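Local coordinates for protein arabinogalactan endo-1,4-beta-galactosidase (Ignisphaera aggregans, PDB 7OSK) that probably hydrolyses internal beta-1,4-galactosidic linkages of galactan and arabinogalactan, the part modelled here being its calcium-binding family 53 catalytic domain, at residues Leu114-Lys125 and Ala172-Leu182; Val186-Leu197 and Phe209-Val220. All blocks are in the same frame, centred on the assembly; numbering follows the deposited sequence.

Contact 1: residues Leu114-Lys125 and Ala172-Leu182; sequences LPRMTDFAAKAK and ALKYMAEHNAL
The Tyr175 ring turns its edge to helix 114-125. Thr118 CB lies in the plane of that edge, and Thr118 OG1 is 3.4 Å from Tyr175 CE1. One face of the ring carries His179, whose CE1 sits toward the rim; a face of the imidazole looks back at Tyr175 CE1. Tyr175 CG stands anti to its own backbone N (chi1 175°), and the side chain slides past Leu114 in the opposite direction, with Leu114 CD2 3.7 Å from Tyr175 CD1, while OH lies beside Pro115 CA. The other methyl of Leu114, CD1, packs on Met176 CG at 4.0 Å.

Farther along, small residues let the backbones close in. Ala181 CB sits among Thr118, Ala121 and Ala122, 3.8 Å from Ala122 CB. Lys125 folds over the turn at Asn180, its CE 3.3 Å from Asn180 O. Asn180 is the C-prime residue of the Schellman motif that finishes helix 158-178.

Thr118 OG1 and His179 ND1 each find an acceptor within their own segment, Leu114 O at 2.6 Å and Tyr175 O at 2.7 Å respectively; the Thr118 hydroxyl and Thr118 N reach Leu114 O from opposite faces of its plane. Two barrel helices thus join through apolar and aromatic surfaces, while the Lys125 ammonium, close to the C-terminal end of helix 158-178 but at too poor an angle to Asn180 O for a hydrogen bond, may gain some electrostatic stabilisation.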
loop_
_atom_site.group_PDB
_atom_site.type_symbol
_atom_site.label_atom_id
_atom_site.label_comp_id
_atom_site.label_asym_id
_atom_site.label_seq_id
_atom_site.Cartn_x
_atom_site.Cartn_y
_atom_site.Cartn_z
ATOM N N LEU A 114 8.947 -12.650 -3.101
ATOM C CA LEU A 114 9.542 -12.467 -1.779
ATOM C C LEU A 114 11.041 -12.139 -1.826
ATOM O O LEU A 114 11.498 -11.268 -1.086
ATOM C CB LEU A 114 9.306 -13.718 -0.928
ATOM C CG LEU A 114 9.730 -13.644 0.540
ATOM C CD1 LEU A 114 8.837 -12.681 1.310
ATOM C CD2 LEU A 114 9.704 -15.032 1.167
ATOM N N PRO A 115 11.813 -12.831 -2.685
ATOM C CA PRO A 115 13.246 -12.510 -2.747
ATOM C C PRO A 115 13.543 -11.071 -3.179
ATOM O O PRO A 115 14.414 -10.441 -2.579
ATOM C CB PRO A 115 13.781 -13.504 -3.785
ATOM C CG PRO A 115 12.829 -14.636 -3.747
ATOM C CD PRO A 115 11.490 -14.013 -3.505
ATOM N N ARG A 116 12.843 -10.565 -4.194
ATOM C CA ARG A 116 13.087 -9.207 -4.682
ATOM C C ARG A 116 12.564 -8.154 -3.709
ATOM O O ARG A 116 13.185 -7.108 -3.529
ATOM C CB ARG A 116 12.447 -9.002 -6.059
ATOM C CG ARG A 116 12.287 -7.537 -6.453
ATOM C CD ARG A 116 12.227 -7.328 -7.965
ATOM N NE ARG A 116 11.492 -8.382 -8.663
ATOM C CZ ARG A 116 12.031 -9.268 -9.500
ATOM N NH1 ARG A 116 13.332 -9.257 -9.774
ATOM N NH2 ARG A 116 11.258 -10.179 -10.074
ATOM N N MET A 117 11.424 -8.431 -3.087
ATOM C CA MET A 117 10.826 -7.492 -2.146
ATOM C C MET A 117 11.609 -7.431 -0.842
ATOM O O MET A 117 11.717 -6.375 -0.226
ATOM C CB MET A 117 9.375 -7.876 -1.861
ATOM C CG MET A 117 8.432 -7.643 -3.027
ATOM S SD MET A 117 8.283 -5.900 -3.472
ATOM C CE MET A 117 9.457 -5.782 -4.822
ATOM N N THR A 118 12.154 -8.567 -0.422
ATOM C CA THR A 118 12.891 -8.640 0.833
ATOM C C THR A 118 14.217 -7.887 0.738
ATOM O O THR A 118 14.675 -7.297 1.718
ATOM C CB THR A 118 13.158 -10.105 1.241
ATOM O OG1 THR A 118 11.910 -10.777 1.459
ATOM C CG2 THR A 118 13.991 -10.178 2.516
ATOM N N ASP A 119 14.832 -7.910 -0.440
ATOM C CA ASP A 119 16.113 -7.243 -0.633
ATOM C C ASP A 119 15.965 -5.734 -0.499
ATOM O O ASP A 119 16.865 -5.059 -0.003
ATOM C CB ASP A 119 16.710 -7.582 -2.000
ATOM C CG ASP A 119 17.981 -6.803 -2.283
ATOM O OD1 ASP A 119 19.047 -7.190 -1.757
ATOM O OD2 ASP A 119 17.912 -5.799 -3.023
ATOM N N PHE A 120 14.830 -5.209 -0.943
ATOM C CA PHE A 120 14.578 -3.776 -0.856
ATOM C C PHE A 120 14.217 -3.387 0.573
ATOM O O PHE A 120 14.697 -2.380 1.093
ATOM C CB PHE A 120 13.459 -3.366 -1.813
ATOM C CG PHE A 120 13.317 -1.880 -1.971
ATOM C CD1 PHE A 120 14.201 -1.169 -2.766
ATOM C CD2 PHE A 120 12.306 -1.193 -1.326
ATOM C CE1 PHE A 120 14.078 0.195 -2.915
ATOM C CE2 PHE A 120 12.179 0.174 -1.472
ATOM C CZ PHE A 120 13.065 0.868 -2.267
ATOM N N ALA A 121 13.369 -4.196 1.200
ATOM C CA ALA A 121 12.945 -3.953 2.574
ATOM C C ALA A 121 14.140 -3.999 3.517
ATOM O O ALA A 121 14.179 -3.286 4.518
ATOM C CB ALA A 121 11.896 -4.970 2.993
ATOM N N ALA A 122 15.112 -4.846 3.191
ATOM C CA ALA A 122 16.325 -4.968 3.991
ATOM C C ALA A 122 17.138 -3.680 3.928
ATOM O O ALA A 122 17.624 -3.190 4.947
ATOM C CB ALA A 122 17.161 -6.148 3.513
ATOM N N LYS A 123 17.276 -3.137 2.723
ATOM C CA LYS A 123 18.033 -1.910 2.515
ATOM C C LYS A 123 17.316 -0.720 3.138
ATOM O O LYS A 123 17.954 0.199 3.655
ATOM C CB LYS A 123 18.261 -1.672 1.022
ATOM C CG LYS A 123 19.180 -2.696 0.372
ATOM C CD LYS A 123 19.206 -2.544 -1.140
ATOM C CE LYS A 123 20.020 -3.652 -1.795
ATOM N NZ LYS A 123 19.958 -3.578 -3.281
ATOM N N ALA A 124 15.987 -0.741 3.089
ATOM C CA ALA A 124 15.176 0.325 3.666
ATOM C C ALA A 124 15.295 0.342 5.186
ATOM O O ALA A 124 15.507 1.396 5.787
ATOM C CB ALA A 124 13.726 0.168 3.254
ATOM N N LYS A 125 15.159 -0.829 5.804
ATOM C CA LYS A 125 15.246 -0.934 7.254
ATOM C C LYS A 125 16.661 -0.605 7.717
ATOM O O LYS A 125 16.870 -0.145 8.839
ATOM C CB LYS A 125 14.843 -2.333 7.724
ATOM C CG LYS A 125 14.322 -2.368 9.159
ATOM C CD LYS A 125 13.943 -3.775 9.601
ATOM C CE LYS A 125 15.174 -4.644 9.827
ATOM N NZ LYS A 125 14.822 -6.027 10.269
ATOM N N ALA A 172 7.801 -17.266 5.135
ATOM C CA ALA A 172 7.965 -15.980 4.464
ATOM C C ALA A 172 8.611 -14.974 5.409
ATOM O O ALA A 172 9.637 -14.387 5.083
ATOM C CB ALA A 172 6.631 -15.456 3.963
ATOM N N LEU A 173 8.019 -14.790 6.585
ATOM C CA LEU A 173 8.544 -13.829 7.551
ATOM C C LEU A 173 9.855 -14.312 8.168
ATOM O O LEU A 173 10.695 -13.500 8.554
ATOM C CB LEU A 173 7.512 -13.556 8.646
ATOM C CG LEU A 173 6.235 -12.847 8.178
ATOM C CD1 LEU A 173 5.246 -12.716 9.318
ATOM C CD2 LEU A 173 6.540 -11.478 7.588
ATOM N N LYS A 174 10.035 -15.628 8.253
ATOM C CA LYS A 174 11.307 -16.185 8.704
ATOM C C LYS A 174 12.409 -15.874 7.696
ATOM O O LYS A 174 13.573 -15.719 8.065
ATOM C CB LYS A 174 11.204 -17.698 8.917
ATOM C CG LYS A 174 11.021 -18.126 10.369
ATOM C CD LYS A 174 12.252 -17.798 11.210
ATOM C CE LYS A 174 12.082 -18.244 12.650
ATOM N NZ LYS A 174 13.164 -17.706 13.518
ATOM N N TYR A 175 12.034 -15.790 6.422
ATOM C CA TYR A 175 12.976 -15.443 5.364
ATOM C C TYR A 175 13.411 -13.984 5.493
ATOM O O TYR A 175 14.601 -13.670 5.395
ATOM C CB TYR A 175 12.352 -15.704 3.987
ATOM C CG TYR A 175 13.198 -15.268 2.811
ATOM C CD1 TYR A 175 13.109 -13.975 2.310
ATOM C CD2 TYR A 175 14.073 -16.150 2.193
ATOM C CE1 TYR A 175 13.873 -13.570 1.233
ATOM C CE2 TYR A 175 14.843 -15.753 1.112
ATOM C CZ TYR A 175 14.739 -14.462 0.638
ATOM O OH TYR A 175 15.502 -14.062 -0.438
ATOM N N MET A 176 12.448 -13.098 5.730
ATOM C CA MET A 176 12.728 -11.670 5.826
ATOM C C MET A 176 13.546 -11.343 7.076
ATOM O O MET A 176 14.392 -10.448 7.057
ATOM C CB MET A 176 11.425 -10.867 5.837
ATOM C CG MET A 176 10.462 -11.228 4.722
ATOM S SD MET A 176 9.109 -10.056 4.514
ATOM C CE MET A 176 10.002 -8.626 3.905
ATOM N N ALA A 177 13.289 -12.072 8.158
ATOM C CA ALA A 177 13.972 -11.833 9.426
ATOM C C ALA A 177 15.474 -12.083 9.307
ATOM O O ALA A 177 16.275 -11.406 9.956
ATOM C CB ALA A 177 13.379 -12.711 10.520
ATOM N N GLU A 178 15.853 -13.045 8.472
ATOM C CA GLU A 178 17.249 -13.454 8.357
ATOM C C GLU A 178 18.047 -12.542 7.436
ATOM O O GLU A 178 19.256 -12.373 7.609
ATOM C CB GLU A 178 17.333 -14.897 7.867
ATOM C CG GLU A 178 16.816 -15.889 8.883
ATOM C CD GLU A 178 17.556 -15.796 10.206
ATOM O OE1 GLU A 178 18.799 -15.649 10.180
ATOM O OE2 GLU A 178 16.895 -15.867 11.263
ATOM N N HIS A 179 17.367 -11.949 6.463
ATOM C CA HIS A 179 17.982 -10.943 5.609
ATOM C C HIS A 179 17.841 -9.566 6.253
ATOM O O HIS A 179 18.034 -8.542 5.596
ATOM C CB HIS A 179 17.351 -10.964 4.217
ATOM C CG HIS A 179 17.506 -12.273 3.507
ATOM N ND1 HIS A 179 16.910 -13.435 3.950
ATOM C CD2 HIS A 179 18.194 -12.608 2.390
ATOM C CE1 HIS A 179 17.222 -14.426 3.135
ATOM N NE2 HIS A 179 17.999 -13.951 2.180
ATOM N N ASN A 180 17.516 -9.558 7.546
ATOM C CA ASN A 180 17.316 -8.324 8.303
ATOM C C ASN A 180 16.314 -7.414 7.611
ATOM O O ASN A 180 16.611 -6.262 7.301
ATOM C CB ASN A 180 18.648 -7.597 8.511
ATOM C CG ASN A 180 19.584 -8.348 9.440
ATOM O OD1 ASN A 180 20.703 -8.700 9.064
ATOM N ND2 ASN A 180 19.129 -8.598 10.662
ATOM N N ALA A 181 15.128 -7.958 7.360
ATOM C CA ALA A 181 14.064 -7.224 6.689
ATOM C C ALA A 181 12.711 -7.550 7.308
ATOM O O ALA A 181 11.681 -7.481 6.639
ATOM C CB ALA A 181 14.058 -7.544 5.204
ATOM N N LEU A 182 12.718 -7.917 8.585
ATOM C CA LEU A 182 11.478 -8.182 9.297
ATOM C C LEU A 182 10.603 -6.931 9.302
ATOM O O LEU A 182 11.036 -5.880 9.779
ATOM C CB LEU A 182 11.760 -8.625 10.731
ATOM C CG LEU A 182 10.536 -9.123 11.504
ATOM C CD1 LEU A 182 10.089 -10.475 10.968
ATOM C CD2 LEU A 182 10.826 -9.197 12.992
#

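Contact 2: residues Val186-Leu197 and Phe209-Val220; sequences VQIGNEINNGFL and FVGLLKAAISAV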
loop_
_atom_site.group_PDB
_atom_site.type_symbol
_atom_site.label_atom_id
_atom_site.label_comp_id
_atom_site.label_asym_id
_atom_site.label_seq_id
_atom_site.Cartn_x
_atom_site.Cartn_y
_atom_site.Cartn_z
ATOM N N VAL A 186 2.492 -6.049 9.327
ATOM C CA VAL A 186 2.075 -6.990 8.298
ATOM C C VAL A 186 0.608 -6.762 7.955
ATOM O O VAL A 186 -0.220 -6.512 8.830
ATOM C CB VAL A 186 2.298 -8.449 8.745
ATOM C CG1 VAL A 186 1.631 -9.432 7.777
ATOM C CG2 VAL A 186 3.788 -8.735 8.853
ATOM N N GLN A 187 0.305 -6.851 6.666
ATOM C CA GLN A 187 -1.041 -6.620 6.162
ATOM C C GLN A 187 -1.629 -7.909 5.598
ATOM O O GLN A 187 -1.269 -8.353 4.510
ATOM C CB GLN A 187 -1.008 -5.506 5.112
ATOM C CG GLN A 187 -2.224 -5.429 4.211
ATOM C CD GLN A 187 -2.283 -4.156 3.369
ATOM O OE1 GLN A 187 -3.063 -4.078 2.421
ATOM N NE2 GLN A 187 -1.469 -3.157 3.712
ATOM N N ILE A 188 -2.540 -8.501 6.363
ATOM C CA ILE A 188 -3.112 -9.800 6.026
ATOM C C ILE A 188 -4.090 -9.666 4.861
ATOM O O ILE A 188 -5.280 -9.419 5.057
ATOM C CB ILE A 188 -3.846 -10.435 7.237
ATOM C CG1 ILE A 188 -2.989 -10.367 8.505
ATOM C CG2 ILE A 188 -4.235 -11.878 6.933
ATOM C CD1 ILE A 188 -1.673 -11.117 8.420
ATOM N N GLY A 189 -3.578 -9.830 3.646
ATOM C CA GLY A 189 -4.388 -9.675 2.452
ATOM C C GLY A 189 -4.450 -8.222 2.024
ATOM O O GLY A 189 -4.159 -7.332 2.822
ATOM N N ASN A 190 -4.825 -7.979 0.769
ATOM C CA ASN A 190 -4.946 -6.614 0.259
ATOM C C ASN A 190 -6.384 -6.272 -0.091
ATOM O O ASN A 190 -6.977 -6.878 -0.985
ATOM C CB ASN A 190 -4.060 -6.403 -0.971
ATOM C CG ASN A 190 -3.914 -4.934 -1.333
ATOM O OD1 ASN A 190 -3.265 -4.174 -0.615
ATOM N ND2 ASN A 190 -4.520 -4.527 -2.444
ATOM N N GLU A 191 -6.927 -5.280 0.611
ATOM C CA GLU A 191 -8.307 -4.851 0.427
ATOM C C GLU A 191 -9.248 -6.053 0.470
ATOM O O GLU A 191 -9.881 -6.409 -0.526
ATOM C CB GLU A 191 -8.453 -4.085 -0.889
ATOM C CG GLU A 191 -7.614 -2.818 -0.944
ATOM C CD GLU A 191 -7.765 -2.060 -2.247
ATOM O OE1 GLU A 191 -8.595 -2.465 -3.086
ATOM O OE2 GLU A 191 -7.055 -1.051 -2.430
ATOM N N ILE A 192 -9.328 -6.669 1.644
ATOM C CA ILE A 192 -10.057 -7.919 1.828
ATOM C C ILE A 192 -11.528 -7.672 2.171
ATOM O O ILE A 192 -12.110 -8.377 2.993
ATOM C CB ILE A 192 -9.400 -8.777 2.934
ATOM C CG1 ILE A 192 -9.164 -7.938 4.193
ATOM C CG2 ILE A 192 -8.073 -9.334 2.448
ATOM C CD1 ILE A 192 -9.195 -8.739 5.473
ATOM N N ASN A 193 -12.120 -6.666 1.533
ATOM C CA ASN A 193 -13.527 -6.337 1.740
ATOM C C ASN A 193 -14.428 -7.549 1.521
ATOM O O ASN A 193 -15.228 -7.909 2.387
ATOM C CB ASN A 193 -13.955 -5.204 0.800
ATOM C CG ASN A 193 -13.153 -3.931 1.012
ATOM O OD1 ASN A 193 -11.940 -3.977 1.225
ATOM N ND2 ASN A 193 -13.831 -2.787 0.955
ATOM N N ASN A 194 -14.279 -8.176 0.360
ATOM C CA ASN A 194 -15.060 -9.352 0.004
ATOM C C ASN A 194 -14.286 -10.621 0.331
ATOM O O ASN A 194 -14.503 -11.673 -0.275
ATOM C CB ASN A 194 -15.426 -9.309 -1.479
ATOM C CG ASN A 194 -16.223 -8.073 -1.840
ATOM O OD1 ASN A 194 -17.023 -7.587 -1.045
ATOM N ND2 ASN A 194 -16.002 -7.552 -3.040
ATOM N N GLY A 195 -13.381 -10.510 1.297
ATOM C CA GLY A 195 -12.541 -11.623 1.691
ATOM C C GLY A 195 -11.349 -11.782 0.768
ATOM O O GLY A 195 -11.065 -10.913 -0.057
ATOM N N PHE A 196 -10.651 -12.904 0.916
ATOM C CA PHE A 196 -9.493 -13.235 0.088
ATOM C C PHE A 196 -9.463 -14.737 -0.146
ATOM O O PHE A 196 -10.201 -15.480 0.496
ATOM C CB PHE A 196 -8.172 -12.760 0.726
ATOM C CG PHE A 196 -7.768 -13.504 1.990
ATOM C CD1 PHE A 196 -8.713 -13.980 2.892
ATOM C CD2 PHE A 196 -6.424 -13.710 2.278
ATOM C CE1 PHE A 196 -8.325 -14.650 4.045
ATOM C CE2 PHE A 196 -6.034 -14.381 3.431
ATOM C CZ PHE A 196 -6.982 -14.849 4.313
ATOM N N LEU A 197 -8.612 -15.176 -1.070
ATOM C CA LEU A 197 -8.481 -16.594 -1.391
ATOM C C LEU A 197 -9.821 -17.198 -1.810
ATOM O O LEU A 197 -10.297 -18.155 -1.198
ATOM C CB LEU A 197 -7.909 -17.360 -0.194
ATOM C CG LEU A 197 -6.455 -17.053 0.166
ATOM C CD1 LEU A 197 -6.105 -17.675 1.505
ATOM C CD2 LEU A 197 -5.525 -17.560 -0.919
ATOM N N PHE A 209 -13.384 -17.963 6.004
ATOM C CA PHE A 209 -12.670 -16.703 5.834
ATOM C C PHE A 209 -11.886 -16.350 7.102
ATOM O O PHE A 209 -10.719 -15.968 7.030
ATOM C CB PHE A 209 -13.669 -15.595 5.471
ATOM C CG PHE A 209 -13.078 -14.208 5.425
ATOM C CD1 PHE A 209 -11.771 -13.992 5.018
ATOM C CD2 PHE A 209 -13.847 -13.115 5.786
ATOM C CE1 PHE A 209 -11.245 -12.710 4.980
ATOM C CE2 PHE A 209 -13.328 -11.835 5.747
ATOM C CZ PHE A 209 -12.027 -11.632 5.345
ATOM N N VAL A 210 -12.524 -16.506 8.259
ATOM C CA VAL A 210 -11.894 -16.174 9.537
ATOM C C VAL A 210 -10.821 -17.192 9.912
ATOM O O VAL A 210 -9.824 -16.852 10.548
ATOM C CB VAL A 210 -12.936 -16.093 10.670
ATOM C CG1 VAL A 210 -12.258 -15.995 12.036
ATOM C CG2 VAL A 210 -13.851 -14.903 10.453
ATOM N N GLY A 211 -11.035 -18.443 9.530
ATOM C CA GLY A 211 -10.059 -19.484 9.784
ATOM C C GLY A 211 -8.756 -19.201 9.061
ATOM O O GLY A 211 -7.676 -19.343 9.634
ATOM N N LEU A 212 -8.858 -18.796 7.799
ATOM C CA LEU A 212 -7.684 -18.471 6.999
ATOM C C LEU A 212 -7.037 -17.181 7.482
ATOM O O LEU A 212 -5.813 -17.056 7.493
ATOM C CB LEU A 212 -8.060 -18.347 5.520
ATOM C CG LEU A 212 -8.473 -19.650 4.829
ATOM C CD1 LEU A 212 -8.989 -19.379 3.424
ATOM C CD2 LEU A 212 -7.312 -20.631 4.788
ATOM N N LEU A 213 -7.862 -16.220 7.880
ATOM C CA LEU A 213 -7.358 -14.946 8.370
ATOM C C LEU A 213 -6.598 -15.161 9.675
ATOM O O LEU A 213 -5.506 -14.627 9.863
ATOM C CB LEU A 213 -8.508 -13.955 8.569
ATOM C CG LEU A 213 -8.254 -12.483 8.232
ATOM C CD1 LEU A 213 -7.763 -12.303 6.803
ATOM C CD2 LEU A 213 -9.529 -11.684 8.447
ATOM N N LYS A 214 -7.176 -15.959 10.568
ATOM C CA LYS A 214 -6.531 -16.293 11.835
ATOM C C LYS A 214 -5.246 -17.092 11.628
ATOM O O LYS A 214 -4.261 -16.889 12.335
ATOM C CB LYS A 214 -7.487 -17.087 12.725
ATOM C CG LYS A 214 -8.554 -16.249 13.412
ATOM C CD LYS A 214 -9.436 -17.112 14.302
ATOM C CE LYS A 214 -10.429 -16.272 15.087
ATOM N NZ LYS A 214 -11.334 -17.115 15.913
ATOM N N ALA A 215 -5.270 -18.004 10.661
ATOM C CA ALA A 215 -4.131 -18.873 10.380
ATOM C C ALA A 215 -2.888 -18.072 10.006
ATOM O O ALA A 215 -1.782 -18.370 10.463
ATOM C CB ALA A 215 -4.477 -19.843 9.269
ATOM N N ALA A 216 -3.075 -17.062 9.165
ATOM C CA ALA A 216 -1.980 -16.183 8.780
ATOM C C ALA A 216 -1.463 -15.420 9.990
ATOM O O ALA A 216 -0.257 -15.306 10.191
ATOM C CB ALA A 216 -2.428 -15.220 7.704
ATOM N N ILE A 217 -2.382 -14.903 10.798
ATOM C CA ILE A 217 -2.010 -14.129 11.975
ATOM C C ILE A 217 -1.226 -14.989 12.965
ATOM O O ILE A 217 -0.236 -14.533 13.531
ATOM C CB ILE A 217 -3.251 -13.527 12.666
ATOM C CG1 ILE A 217 -3.930 -12.531 11.727
ATOM C CG2 ILE A 217 -2.864 -12.823 13.962
ATOM C CD1 ILE A 217 -5.287 -12.064 12.190
ATOM N N SER A 218 -1.661 -16.230 13.171
ATOM C CA SER A 218 -0.941 -17.141 14.055
ATOM C C SER A 218 0.498 -17.302 13.588
ATOM O O SER A 218 1.413 -17.418 14.401
ATOM C CB SER A 218 -1.625 -18.507 14.116
ATOM O OG SER A 218 -2.755 -18.475 14.969
ATOM N N ALA A 219 0.693 -17.300 12.273
ATOM C CA ALA A 219 2.023 -17.455 11.703
ATOM C C ALA A 219 2.897 -16.247 12.029
ATOM O O ALA A 219 4.045 -16.401 12.440
ATOM C CB ALA A 219 1.937 -17.658 10.198
ATOM N N VAL A 220 2.344 -15.050 11.852
ATOM C CA VAL A 220 3.086 -13.817 12.098
ATOM C C VAL A 220 3.586 -13.741 13.538
ATOM O O VAL A 220 4.747 -13.412 13.788
ATOM C CB VAL A 220 2.224 -12.569 11.815
ATOM C CG1 VAL A 220 3.025 -11.292 12.076
ATOM C CG2 VAL A 220 1.699 -12.590 10.390
#
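Ile188 is the main bump on the strand side, and helix 209-220 offers it a hollow rimmed by Leu213, Ala216, Ile217 and Val220. Each branch has its own wall. CG2, anti to the backbone N, drops between Leu213 CD1 (3.6 Å from Ile188 CG2) and the small side chain of Ala216; CG1 meets Ile217 CG1 with the two side chains at about a right angle, and CD1 reaches on to Val220. Two residues back along the strand, the methyls of Val186 slide past those of Val220, with Val186 CG1 4.1 Å from Val220 CG2.

Beyond the strand, the loop folds back to fill the start of the helix segment. Phe196 lays one end of its ring against both Phe209 and Leu213, its CZ 3.6 Å from Leu213 CD1 and close to Leu212 CB. The two phenylalanines meet rim to rim, planes at 67°, with Phe196 CE1 in the plane of the Phe209 ring. Gly195 CA lies over one face of that same ring, 3.9 Å from its centroid, in a CH-pi contact; Gly195 closes the type I turn that starts at Ile192, and its positive phi by itself favours glycine. Ile192 and Leu213 come tip to tip, CD1 to CD1 at 4.1 Å, and Leu197 CD1 rests on Leu212 CD1.

All the touching residues are buried. Strand 186-188 and helix 209-220 run nearly antiparallel (162°), the first two elements of the beta-alpha-beta unit completed by strand 228-234. Strand 130-135 borders Val186, Ile229 touches Ile188, and helix 158-178 packs alongside, through Val165 on Leu197 and Ala215.

Both contacts belong to one eight-stranded parallel beta/alpha barrel, the fold of the family 53 domain, with centres about 20 Å apart: contact 1 lies in the helical layer, contact 2 joins that layer to the barrel sheet. They follow in series along the chain. Contact 1 pairs helices 114-126 and 158-178, which strand 130-135 separates in sequence and underlies; contact 2 then sets strand 185-188 against helix 206-223. Helix 158-178 leads into that strand and also links the two contacts in space, since Leu173 CD1 packs 3.7 Å from Val220 CA and Leu173 CD2 touches Val186. Successive units are thus packed together over this part of the barrel, away from the calcium site.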